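Local atomic coordinates of AxyAgu115A (Amphibacillus xylanus NBRC 15112, PDB entry 6NPS), a protein that probably removes glucuronic acid side groups from xylan hemicelluloses, as an alpha-glucuronidase of glycoside hydrolase family 115. Residues A[131-142]-A[200-208]. The protein carries 3 engineered substitutions. Sequence-based numbering, arbitrary orientation.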
# COMPACT_ATOMS: atom_id res chain seq x y z
N SER A 131 -5.39 58.67 7.51
CA SER A 131 -6.25 57.50 7.71
C SER A 131 -5.70 56.56 8.77
O SER A 131 -6.44 56.10 9.67
CB SER A 131 -6.39 56.81 6.35
OG SER A 131 -7.63 56.17 6.25
N GLU A 132 -4.39 56.33 8.72
CA GLU A 132 -3.71 55.47 9.70
C GLU A 132 -3.79 56.03 11.12
O GLU A 132 -4.04 55.28 12.07
CB GLU A 132 -2.25 55.26 9.30
CG GLU A 132 -1.46 54.40 10.27
CD GLU A 132 0.00 54.28 9.89
OE1 GLU A 132 0.32 54.41 8.68
OE2 GLU A 132 0.84 54.05 10.79
N LYS A 133 -3.57 57.34 11.28
CA LYS A 133 -3.68 57.97 12.59
C LYS A 133 -5.11 57.99 13.12
O LYS A 133 -5.32 58.03 14.34
CB LYS A 133 -3.11 59.37 12.52
CG LYS A 133 -1.64 59.27 12.73
CD LYS A 133 -0.92 60.54 12.61
CE LYS A 133 0.37 60.36 13.37
NZ LYS A 133 0.15 59.83 14.77
N LEU A 134 -6.10 57.96 12.25
CA LEU A 134 -7.47 57.81 12.70
C LEU A 134 -7.82 56.37 12.99
O LEU A 134 -8.97 56.11 13.34
CB LEU A 134 -8.45 58.35 11.68
CG LEU A 134 -8.27 59.85 11.44
CD1 LEU A 134 -9.20 60.31 10.34
CD2 LEU A 134 -8.57 60.54 12.72
N GLY A 135 -6.87 55.45 12.84
CA GLY A 135 -7.12 54.06 13.20
C GLY A 135 -7.69 53.21 12.09
O GLY A 135 -8.22 52.13 12.35
N VAL A 136 -7.60 53.66 10.84
CA VAL A 136 -8.22 52.95 9.74
C VAL A 136 -7.20 52.00 9.12
O VAL A 136 -6.10 52.41 8.75
CB VAL A 136 -8.79 53.94 8.71
CG1 VAL A 136 -9.38 53.20 7.49
CG2 VAL A 136 -9.82 54.83 9.40
N SER A 137 -7.58 50.74 9.00
CA SER A 137 -6.68 49.75 8.46
C SER A 137 -6.55 49.89 6.94
O SER A 137 -7.51 50.28 6.26
CB SER A 137 -7.21 48.35 8.80
OG SER A 137 -6.48 47.39 8.06
N PRO A 138 -5.39 49.55 6.37
CA PRO A 138 -5.27 49.45 4.90
C PRO A 138 -6.25 48.49 4.26
O PRO A 138 -6.44 48.53 3.04
CB PRO A 138 -3.83 48.93 4.70
CG PRO A 138 -3.13 49.19 5.97
CD PRO A 138 -4.13 49.24 7.08
N LEU A 139 -6.80 47.56 5.02
CA LEU A 139 -7.77 46.57 4.58
C LEU A 139 -9.21 47.00 4.82
O LEU A 139 -10.12 46.18 4.67
CB LEU A 139 -7.52 45.23 5.29
CG LEU A 139 -6.04 44.82 5.37
CD1 LEU A 139 -5.87 43.54 6.19
CD2 LEU A 139 -5.49 44.66 3.95
N VAL A 140 -9.42 48.28 5.18
CA VAL A 140 -10.77 48.79 5.45
C VAL A 140 -11.74 48.44 4.32
O VAL A 140 -12.85 47.95 4.56
CB VAL A 140 -10.74 50.31 5.73
CG1 VAL A 140 -10.10 51.08 4.56
CG2 VAL A 140 -12.13 50.82 6.03
N ASP A 141 -11.33 48.62 3.08
CA ASP A 141 -12.19 48.29 1.95
C ASP A 141 -12.02 46.85 1.48
O ASP A 141 -13.01 46.16 1.25
CB ASP A 141 -11.91 49.26 0.79
CG ASP A 141 -12.62 48.85 -0.50
OD1 ASP A 141 -13.80 49.24 -0.68
OD2 ASP A 141 -12.01 48.15 -1.33
N TRP A 142 -10.77 46.39 1.38
CA TRP A 142 -10.48 45.07 0.83
C TRP A 142 -11.09 43.94 1.66
O TRP A 142 -11.64 42.98 1.10
CB TRP A 142 -8.97 44.87 0.68
CG TRP A 142 -8.73 43.57 0.03
CD1 TRP A 142 -8.34 42.40 0.62
CD2 TRP A 142 -8.93 43.28 -1.36
NE1 TRP A 142 -8.27 41.41 -0.33
CE2 TRP A 142 -8.62 41.92 -1.55
CE3 TRP A 142 -9.32 44.05 -2.45
CZ2 TRP A 142 -8.71 41.30 -2.80
CZ3 TRP A 142 -9.39 43.44 -3.71
CH2 TRP A 142 -9.10 42.07 -3.86
N HIS A 200 -10.67 48.91 -6.51
CA HIS A 200 -10.39 48.30 -5.20
C HIS A 200 -8.96 47.74 -5.10
O HIS A 200 -8.33 47.79 -4.03
CB HIS A 200 -11.40 47.20 -4.92
CG HIS A 200 -12.82 47.67 -4.92
ND1 HIS A 200 -13.43 48.20 -3.80
CD2 HIS A 200 -13.75 47.68 -5.91
CE1 HIS A 200 -14.68 48.52 -4.10
NE2 HIS A 200 -14.90 48.22 -5.37
N VAL A 201 -8.48 47.13 -6.19
CA VAL A 201 -7.10 46.65 -6.25
C VAL A 201 -6.13 47.82 -6.10
O VAL A 201 -5.15 47.75 -5.35
CB VAL A 201 -6.86 45.90 -7.57
CG1 VAL A 201 -5.39 45.56 -7.76
CG2 VAL A 201 -7.70 44.67 -7.61
N PHE A 202 -6.36 48.90 -6.86
CA PHE A 202 -5.47 50.05 -6.77
C PHE A 202 -5.47 50.63 -5.35
O PHE A 202 -4.42 51.03 -4.85
CB PHE A 202 -5.86 51.14 -7.77
CG PHE A 202 -5.83 50.70 -9.24
CD1 PHE A 202 -4.97 49.70 -9.68
CD2 PHE A 202 -6.66 51.32 -10.15
CE1 PHE A 202 -4.96 49.31 -11.02
CE2 PHE A 202 -6.67 50.93 -11.52
CZ PHE A 202 -5.80 49.95 -11.95
N GLU A 203 -6.64 50.70 -4.71
CA GLU A 203 -6.71 51.26 -3.37
C GLU A 203 -5.93 50.41 -2.38
O GLU A 203 -5.18 50.94 -1.54
CB GLU A 203 -8.17 51.39 -2.93
CG GLU A 203 -8.34 52.10 -1.59
CD GLU A 203 -9.78 52.13 -1.06
OE1 GLU A 203 -10.75 51.97 -1.86
OE2 GLU A 203 -9.94 52.35 0.16
N LEU A 204 -6.08 49.08 -2.46
CA LEU A 204 -5.36 48.19 -1.57
C LEU A 204 -3.85 48.37 -1.73
O LEU A 204 -3.12 48.47 -0.74
CB LEU A 204 -5.76 46.75 -1.83
CG LEU A 204 -4.91 45.70 -1.12
CD1 LEU A 204 -5.09 45.73 0.44
CD2 LEU A 204 -5.22 44.31 -1.64
N LEU A 205 -3.39 48.39 -2.98
CA LEU A 205 -1.96 48.58 -3.27
C LEU A 205 -1.42 49.87 -2.65
O LEU A 205 -0.37 49.87 -1.98
CB LEU A 205 -1.77 48.63 -4.79
CG LEU A 205 -0.32 48.89 -5.21
CD1 LEU A 205 0.52 47.68 -4.84
CD2 LEU A 205 -0.28 49.13 -6.72
N LEU A 206 -2.11 50.98 -2.89
CA LEU A 206 -1.62 52.27 -2.39
C LEU A 206 -1.74 52.37 -0.87
O LEU A 206 -0.90 53.01 -0.22
CB LEU A 206 -2.38 53.40 -3.07
CG LEU A 206 -2.14 53.63 -4.57
CD1 LEU A 206 -3.16 54.59 -5.14
CD2 LEU A 206 -0.70 54.23 -4.76
N ARG A 207 -2.77 51.77 -0.27
CA ARG A 207 -2.86 51.81 1.19
C ARG A 207 -1.72 51.03 1.83
O ARG A 207 -1.28 51.36 2.95
CB ARG A 207 -4.22 51.27 1.66
CG ARG A 207 -5.37 52.29 1.51
CD ARG A 207 -6.67 51.75 2.10
NE ARG A 207 -7.86 52.59 1.85
CZ ARG A 207 -8.31 53.53 2.69
NH1 ARG A 207 -7.65 53.80 3.83
NH2 ARG A 207 -9.43 54.20 2.41
N LEU A 208 -1.24 49.97 1.15
CA LEU A 208 -0.08 49.23 1.62
C LEU A 208 1.23 49.90 1.21
O LEU A 208 2.29 49.33 1.41
CB LEU A 208 -0.13 47.78 1.09
CG LEU A 208 -1.36 46.99 1.53
CD1 LEU A 208 -1.35 45.60 0.89
CD2 LEU A 208 -1.40 46.86 3.03
O HOH W 1 -9.30 48.09 -1.35
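Arg-207 reaches from the last turn of helix 195-207 along the loop that follows helix 120-133. Its CB packs on the ring of Pro-138, 3.9 Å from Pro-138 CB. Its CG passes Pro-138 O more loosely, at 4.2 Å. CD comes closer to the same carbonyl, 3.4 Å from Pro-138 O. The chain stays extended from CG to NE, which carries the guanidinium past Pro-138 to Val-140. There Val-140 CG1 sits over the centre of one guanidinium face, 3.6 Å from Arg-207 CZ. NE and NH2 form a side-on salt bridge with Glu-203, one turn back, both on OE2. The NE bond is the shorter, 2.7 Å from Arg-207 NE to Glu-203 OE2, and uses the anti lone pair of that oxygen. NH1 makes a salt bridge with Asp-42 of helix 30-47.

One turn further back on the helix, His-200 ND1 donates to the syn lone pair of Asp-141 OD2 at 2.8 Å. OD2 lies 6° out of the imidazole plane, and the bond is fairly straight (166°). The carboxylate is turned only 12° from the ring. A water donates to both Asp-141 OD2 and His-200 O. Beside these polar groups, Leu-204 spreads its two methyls. CD2 lies over one face of the Trp-142 five-membered ring in a CH-pi contact, while Leu-204 CD1 meets Leu-139 CD2 at 3.7 Å.

The contact packs this loop against helix 195-207, part of the TIM-barrel-like region of family 115. Glu-203 and Asp-42 grip different nitrogens, which balances the buried charge of Arg-207 and fixes its guanidinium. Asp-141 and Glu-203 probably repel each other, an effect that His-200 and Arg-207 would ease.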